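Local coordinates for Ras-related protein Rab-21 (Homo sapiens, PDB 1Z08) that belongs to the Rab group of Ras-family P-loop proteins and here holds phosphoaminophosphonic acid-guanylate ester together with a magnesium ion, at residues A[86-91]-A[123-129]; A[94-98]-A[133-137]. The protein carries 1 engineered substitution. All blocks are in the same frame, centred on the assembly; numbering follows the deposited sequence.

Contact 1. Residues A[86-91]-A[123-129]. With GNP (phosphoaminophosphonic acid-guanylate ester), chain F.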
loop_
_atom_site.group_PDB
_atom_site.type_symbol
_atom_site.label_atom_id
_atom_site.label_comp_id
_atom_site.label_asym_id
_atom_site.label_seq_id
_atom_site.Cartn_x
_atom_site.Cartn_y
_atom_site.Cartn_z
ATOM N N TYR A 86 -4.080 4.909 -3.538
ATOM C CA TYR A 86 -5.076 5.727 -4.209
ATOM C C TYR A 86 -5.381 5.182 -5.606
ATOM O O TYR A 86 -4.663 4.321 -6.127
ATOM C CB TYR A 86 -4.645 7.199 -4.262
ATOM C CG TYR A 86 -3.472 7.481 -5.166
ATOM C CD1 TYR A 86 -3.669 7.886 -6.488
ATOM C CD2 TYR A 86 -2.163 7.360 -4.700
ATOM C CE1 TYR A 86 -2.595 8.145 -7.326
ATOM C CE2 TYR A 86 -1.076 7.621 -5.530
ATOM C CZ TYR A 86 -1.305 8.016 -6.843
ATOM O OH TYR A 86 -0.246 8.279 -7.676
ATOM N N ASP A 87 -6.462 5.699 -6.181
ATOM C CA ASP A 87 -6.970 5.328 -7.487
ATOM C C ASP A 87 -6.512 6.425 -8.455
ATOM O O ASP A 87 -6.827 7.599 -8.250
ATOM C CB ASP A 87 -8.503 5.274 -7.382
ATOM C CG ASP A 87 -9.196 4.898 -8.686
ATOM O OD1 ASP A 87 -10.364 4.461 -8.601
ATOM O OD2 ASP A 87 -8.609 5.043 -9.782
ATOM N N ILE A 88 -5.755 6.051 -9.487
ATOM C CA ILE A 88 -5.205 7.042 -10.433
ATOM C C ILE A 88 -6.281 7.791 -11.228
ATOM O O ILE A 88 -6.005 8.848 -11.802
ATOM C CB ILE A 88 -4.146 6.451 -11.413
ATOM C CG1 ILE A 88 -4.774 5.422 -12.367
ATOM C CG2 ILE A 88 -2.948 5.890 -10.647
ATOM C CD1 ILE A 88 -4.115 5.376 -13.731
ATOM N N THR A 89 -7.492 7.236 -11.262
ATOM C CA THR A 89 -8.630 7.860 -11.941
ATOM C C THR A 89 -9.440 8.757 -11.003
ATOM O O THR A 89 -10.393 9.415 -11.431
ATOM C CB THR A 89 -9.588 6.799 -12.560
ATOM O OG1 THR A 89 -10.336 6.152 -11.519
ATOM C CG2 THR A 89 -8.814 5.761 -13.362
ATOM N N ASP A 90 -9.064 8.782 -9.726
ATOM C CA ASP A 90 -9.824 9.510 -8.715
ATOM C C ASP A 90 -8.930 10.480 -7.943
ATOM O O ASP A 90 -8.147 10.066 -7.081
ATOM C CB ASP A 90 -10.513 8.522 -7.764
ATOM C CG ASP A 90 -11.549 9.188 -6.876
ATOM O OD1 ASP A 90 -11.162 9.850 -5.896
ATOM O OD2 ASP A 90 -12.758 9.040 -7.153
ATOM N N GLU A 91 -9.056 11.770 -8.253
ATOM C CA GLU A 91 -8.240 12.805 -7.607
ATOM C C GLU A 91 -8.465 12.890 -6.095
ATOM O O GLU A 91 -7.509 13.054 -5.334
ATOM C CB GLU A 91 -8.460 14.172 -8.275
ATOM C CG GLU A 91 -7.846 15.367 -7.531
ATOM C CD GLU A 91 -6.316 15.413 -7.561
ATOM O OE1 GLU A 91 -5.671 14.490 -8.104
ATOM O OE2 GLU A 91 -5.757 16.393 -7.028
ATOM N N LEU A 123 -5.994 1.569 -16.145
ATOM C CA LEU A 123 -6.956 2.601 -16.520
ATOM C C LEU A 123 -6.270 3.942 -16.806
ATOM O O LEU A 123 -6.819 5.007 -16.517
ATOM C CB LEU A 123 -8.023 2.758 -15.426
ATOM C CG LEU A 123 -8.860 1.538 -15.026
ATOM C CD1 LEU A 123 -9.821 1.910 -13.897
ATOM C CD2 LEU A 123 -9.625 0.965 -16.216
ATOM N N GLU A 124 -5.072 3.873 -17.383
ATOM C CA GLU A 124 -4.266 5.057 -17.710
ATOM C C GLU A 124 -5.019 6.080 -18.576
ATOM O O GLU A 124 -4.867 7.290 -18.386
ATOM C CB GLU A 124 -2.947 4.633 -18.375
ATOM C CG GLU A 124 -2.051 5.780 -18.870
ATOM C CD GLU A 124 -1.637 6.756 -17.771
ATOM O OE1 GLU A 124 -1.474 6.337 -16.607
ATOM O OE2 GLU A 124 -1.462 7.954 -18.082
ATOM N N LYS A 125 -5.840 5.588 -19.505
ATOM C CA LYS A 125 -6.672 6.446 -20.358
ATOM C C LYS A 125 -7.622 7.332 -19.552
ATOM O O LYS A 125 -8.052 8.388 -20.028
ATOM C CB LYS A 125 -7.486 5.602 -21.339
ATOM C CG LYS A 125 -6.685 4.975 -22.461
ATOM C CD LYS A 125 -7.614 4.245 -23.413
ATOM C CE LYS A 125 -6.884 3.748 -24.640
ATOM N NZ LYS A 125 -7.852 3.340 -25.695
ATOM N N GLU A 126 -7.943 6.896 -18.335
ATOM C CA GLU A 126 -8.858 7.619 -17.455
ATOM C C GLU A 126 -8.139 8.296 -16.281
ATOM O O GLU A 126 -8.776 8.705 -15.311
ATOM C CB GLU A 126 -9.951 6.675 -16.934
ATOM C CG GLU A 126 -10.785 6.008 -18.026
ATOM C CD GLU A 126 -11.644 4.870 -17.495
ATOM O OE1 GLU A 126 -12.422 5.094 -16.543
ATOM O OE2 GLU A 126 -11.539 3.746 -18.032
ATOM N N ARG A 127 -6.817 8.415 -16.373
ATOM C CA ARG A 127 -6.021 9.035 -15.306
ATOM C C ARG A 127 -6.478 10.463 -15.013
ATOM O O ARG A 127 -6.685 11.259 -15.934
ATOM C CB ARG A 127 -4.530 9.020 -15.662
ATOM C CG ARG A 127 -3.661 9.854 -14.725
ATOM C CD ARG A 127 -2.180 9.748 -15.059
ATOM N NE ARG A 127 -1.599 8.462 -14.668
ATOM C CZ ARG A 127 -1.271 8.116 -13.424
ATOM N NH1 ARG A 127 -1.470 8.946 -12.404
ATOM N NH2 ARG A 127 -0.736 6.923 -13.199
ATOM N N HIS A 128 -6.635 10.774 -13.729
ATOM C CA HIS A 128 -6.948 12.134 -13.290
ATOM C C HIS A 128 -5.978 12.655 -12.231
ATOM O O HIS A 128 -5.998 13.840 -11.893
ATOM C CB HIS A 128 -8.388 12.226 -12.785
ATOM C CG HIS A 128 -9.408 12.057 -13.864
ATOM N ND1 HIS A 128 -9.548 12.955 -14.900
ATOM C CD2 HIS A 128 -10.330 11.089 -14.078
ATOM C CE1 HIS A 128 -10.514 12.549 -15.703
ATOM N NE2 HIS A 128 -11.005 11.420 -15.227
ATOM N N VAL A 129 -5.134 11.767 -11.712
ATOM C CA VAL A 129 -4.097 12.166 -10.759
ATOM C C VAL A 129 -2.795 12.462 -11.499
ATOM O O VAL A 129 -2.405 11.716 -12.391
ATOM C CB VAL A 129 -3.858 11.076 -9.683
ATOM C CG1 VAL A 129 -2.738 11.489 -8.726
ATOM C CG2 VAL A 129 -5.139 10.807 -8.909
HETATM P PG GNP F . -12.976 -1.201 0.651
HETATM O O1G GNP F . -14.396 -0.685 0.662
HETATM O O2G GNP F . -12.827 -2.652 1.026
HETATM O O3G GNP F . -12.233 -0.230 1.526
HETATM N N3B GNP F . -12.391 -1.052 -0.839
HETATM P PB GNP F . -11.001 -1.593 -1.419
HETATM O O1B GNP F . -9.960 -0.546 -1.360
HETATM O O2B GNP F . -10.673 -2.879 -0.760
HETATM O O3A GNP F . -11.192 -1.850 -2.924
HETATM P PA GNP F . -11.432 -3.183 -3.659
HETATM O O1A GNP F . -10.176 -3.958 -3.712
HETATM O O2A GNP F . -12.637 -3.894 -3.164
HETATM O "O5'" GNP F . -11.725 -2.748 -5.142
HETATM C "C5'" GNP F . -12.704 -1.746 -5.416
HETATM C "C4'" GNP F . -13.018 -1.725 -6.902
HETATM O "O4'" GNP F . -11.837 -1.337 -7.650
HETATM C "C3'" GNP F . -13.473 -3.057 -7.487
HETATM O "O3'" GNP F . -14.464 -2.792 -8.462
HETATM C "C2'" GNP F . -12.181 -3.615 -8.083
HETATM O "O2'" GNP F . -12.372 -4.552 -9.124
HETATM C "C1'" GNP F . -11.536 -2.335 -8.608
HETATM N N9 GNP F . -10.089 -2.436 -8.770
HETATM C C8 GNP F . -9.154 -2.748 -7.808
HETATM N N7 GNP F . -7.931 -2.769 -8.259
HETATM C C5 GNP F . -8.060 -2.450 -9.608
HETATM C C6 GNP F . -7.079 -2.318 -10.627
HETATM O O6 GNP F . -5.853 -2.458 -10.533
HETATM N N1 GNP F . -7.634 -1.973 -11.864
HETATM C C2 GNP F . -8.980 -1.789 -12.087
HETATM N N2 GNP F . -9.342 -1.465 -13.337
HETATM N N3 GNP F . -9.906 -1.908 -11.145
HETATM C C4 GNP F . -9.383 -2.243 -9.936
HETATM O O HOH W 1 0.188 8.286 -10.223
HETATM O O HOH W 2 -5.051 16.282 -10.773
#

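Contact 2. Residues A[94-98]-A[133-137]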
loop_
_atom_site.group_PDB
_atom_site.type_symbol
_atom_site.label_atom_id
_atom_site.label_comp_id
_atom_site.label_asym_id
_atom_site.label_seq_id
_atom_site.Cartn_x
_atom_site.Cartn_y
_atom_site.Cartn_z
ATOM N N PHE A 94 -6.400 10.455 -4.080
ATOM C CA PHE A 94 -5.005 10.859 -3.900
ATOM C C PHE A 94 -4.843 11.898 -2.796
ATOM O O PHE A 94 -3.977 11.761 -1.933
ATOM C CB PHE A 94 -4.369 11.386 -5.190
ATOM C CG PHE A 94 -3.055 12.087 -4.955
ATOM C CD1 PHE A 94 -1.933 11.369 -4.541
ATOM C CD2 PHE A 94 -2.950 13.467 -5.107
ATOM C CE1 PHE A 94 -0.725 12.014 -4.295
ATOM C CE2 PHE A 94 -1.740 14.121 -4.867
ATOM C CZ PHE A 94 -0.629 13.396 -4.462
ATOM N N GLN A 95 -5.667 12.941 -2.833
ATOM C CA GLN A 95 -5.567 14.017 -1.853
ATOM C C GLN A 95 -5.808 13.520 -0.424
ATOM O O GLN A 95 -5.253 14.071 0.528
ATOM C CB GLN A 95 -6.496 15.185 -2.217
ATOM C CG GLN A 95 -6.151 15.883 -3.551
ATOM C CD GLN A 95 -4.756 16.509 -3.582
ATOM O OE1 GLN A 95 -4.205 16.894 -2.548
ATOM N NE2 GLN A 95 -4.180 16.612 -4.778
ATOM N N LYS A 96 -6.600 12.454 -0.291
ATOM C CA LYS A 96 -6.885 11.822 1.003
ATOM C C LYS A 96 -5.662 11.144 1.635
ATOM O O LYS A 96 -5.581 11.017 2.860
ATOM C CB LYS A 96 -8.035 10.829 0.865
ATOM N N VAL A 97 -4.720 10.713 0.797
ATOM C CA VAL A 97 -3.468 10.084 1.250
ATOM C C VAL A 97 -2.677 10.989 2.208
ATOM O O VAL A 97 -2.057 10.503 3.155
ATOM C CB VAL A 97 -2.586 9.646 0.036
ATOM C CG1 VAL A 97 -1.145 9.356 0.447
ATOM C CG2 VAL A 97 -3.200 8.436 -0.662
ATOM N N LYS A 98 -2.732 12.298 1.964
ATOM C CA LYS A 98 -2.002 13.293 2.758
ATOM C C LYS A 98 -2.375 13.300 4.241
ATOM O O LYS A 98 -1.510 13.490 5.098
ATOM C CB LYS A 98 -2.182 14.691 2.160
ATOM C CG LYS A 98 -1.679 14.809 0.728
ATOM C CD LYS A 98 -1.702 16.243 0.252
ATOM C CE LYS A 98 -1.213 16.335 -1.177
ATOM N NZ LYS A 98 -1.320 17.726 -1.687
ATOM N N GLU A 133 2.895 15.268 -9.460
ATOM C CA GLU A 133 2.460 15.726 -8.140
ATOM C C GLU A 133 2.577 14.614 -7.096
ATOM O O GLU A 133 3.069 14.848 -5.987
ATOM C CB GLU A 133 1.019 16.254 -8.184
ATOM C CG GLU A 133 0.508 16.765 -6.830
ATOM C CD GLU A 133 -0.938 17.240 -6.859
ATOM O OE1 GLU A 133 -1.590 17.149 -7.917
ATOM O OE2 GLU A 133 -1.426 17.708 -5.809
ATOM N N ALA A 134 2.123 13.412 -7.457
ATOM C CA ALA A 134 2.151 12.261 -6.546
ATOM C C ALA A 134 3.572 11.861 -6.160
ATOM O O ALA A 134 3.859 11.627 -4.980
ATOM C CB ALA A 134 1.407 11.077 -7.154
ATOM N N GLU A 135 4.453 11.788 -7.155
ATOM C CA GLU A 135 5.853 11.430 -6.930
ATOM C C GLU A 135 6.568 12.499 -6.115
ATOM O O GLU A 135 7.288 12.179 -5.161
ATOM C CB GLU A 135 6.581 11.197 -8.255
ATOM C CG GLU A 135 6.170 9.915 -8.964
ATOM C CD GLU A 135 7.005 9.624 -10.190
ATOM O OE1 GLU A 135 7.811 10.491 -10.599
ATOM O OE2 GLU A 135 6.848 8.522 -10.752
ATOM N N SER A 136 6.352 13.762 -6.489
ATOM C CA SER A 136 6.901 14.905 -5.758
ATOM C C SER A 136 6.456 14.886 -4.298
ATOM O O SER A 136 7.283 15.039 -3.392
ATOM C CB SER A 136 6.488 16.226 -6.415
ATOM O OG SER A 136 6.885 17.331 -5.617
ATOM N N TYR A 137 5.158 14.682 -4.072
ATOM C CA TYR A 137 4.639 14.615 -2.714
ATOM C C TYR A 137 5.296 13.480 -1.932
ATOM O O TYR A 137 5.752 13.682 -0.805
ATOM C CB TYR A 137 3.108 14.483 -2.683
ATOM C CG TYR A 137 2.597 14.280 -1.278
ATOM C CD1 TYR A 137 2.585 15.332 -0.363
ATOM C CD2 TYR A 137 2.165 13.024 -0.848
ATOM C CE1 TYR A 137 2.136 15.144 0.942
ATOM C CE2 TYR A 137 1.717 12.827 0.455
ATOM C CZ TYR A 137 1.707 13.890 1.341
ATOM O OH TYR A 137 1.261 13.706 2.630
HETATM O O HOH W 3 0.164 17.954 -3.789
#

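Contact 1. Residues A[86-91]-A[123-129]
With CG anti to the backbone N (chi1 170°) and the chain kinked at chi3, Arg127 lays its guanidinium across Ile88, whose CG1 sits between the backbone N and the carbonyl carbon (chi1 66°). The two side chains cross at about a right angle: one guanidinium face lies over Ile88 CB, and Arg127 NH2 comes within 3.5 Å of Ile88 CG2. Bonds in the plane of the group fix its rotation. Arg127 NE donates to Glu124 OE1 on the syn side in a 2.9 Å salt bridge, and Arg127 NH1 donates to Val129 O from above the carbonyl plane. NH1 also donates a hydrogen bond to a water that stands 2.6 Å from Tyr86 OH.

Ile88 O accepts from two successive amides. His128 N reaches Ile88 O at 2.8 Å in the carbonyl plane, whereas Val129 N, 3.0 Å from the same Ile88 O, is tilted 26° from it. Val129 then spreads its two methyls: CG1 meets Tyr86 CE1 at 3.6 Å, and CG2 lies beside Asp90 O.

Thr89 bonds back to Asp87. Thr89 N closes an Asx turn on Asp87 OD2, inside the type I turn Asp87 to Asp90, and Thr89 OG1 bonds the same oxygen from the same face of the carboxylate; Asp87 OD1 makes a salt bridge with Lys120. Thr89 CG2 packs at 3.7 Å from Leu123 CB, and Leu123 CD1 in turn lies 3.5 Å from N2 of phosphoaminophosphonic acid-guanylate ester. The turn that follows strand 81-87 is thus tied to the loop before helix 131-140 by a doubly used carbonyl and a flat, clamped arginine, and it supplies an apolar methyl behind a leucine of the nucleotide pocket.

Contact 2. Residues A[94-98]-A[133-137]
Lys98 passes at a slant over one face of the Tyr137 ring before its charged end turns to other partners. Its CB lies 3.6 Å from Tyr137 OH. The next carbon makes a CH-pi contact: CG stands over the face, offset toward the rim, 4.0 Å from the Tyr137 centroid and 27° off the normal. The chain is extended beyond CG, and CD and CE continue past the CE1 and CD1 side of the ring. At the tip, NZ donates to Gln95 OE1 at 3.1 Å, in the carbonyl plane and on a lone pair. NZ remains 4.1 Å from Glu133 OE2, beyond a salt bridge, and a water accepts from NZ and donates to that oxygen.

Glu133 OE2 also takes Gln95 NE2 at 3.1 Å, from well above the carboxylate plane, and the same NE2 serves Glu91 OE2. Beneath this polar network lies Phe94. Its ring edge meets Glu133 OE2, and Phe94 CE1 touches Ala134 CB at 3.7 Å.

The axes of segments 94-98 and 133-137, on helices 91-108 and 131-140, lie 12° apart in direction and 11.5 Å at closest approach, a spacing bridged by the long side chains. Both lie against the sheet: Val97 rests on Leu84 and Ile116, Tyr137 also touches Ile116, and Ala134 reaches Tyr86 of strand 81-87 and His145 of strand 144-148.

How the contacts relate
The contacts share one stretch of a Ras-family alpha/beta fold: strand 81-87 leads through the 86-91 turn into helix 91-108, and the 123-129 loop leads into helix 131-140, so their segments alternate along the chain. Each is partly buried. Contact 1, where a strand end and its turn meet a loop that brings Leu123 to the ligand, depends on backbone amides meeting a carbonyl; contact 2 joins two helices chiefly through side chains, apolar toward the sheet and polar at the rim. They meet in a common apolar patch, where Tyr86 and Val129 of contact 1 pack on Phe94 of contact 2, the two rings edge-to-face, and Tyr86 also touches Val97.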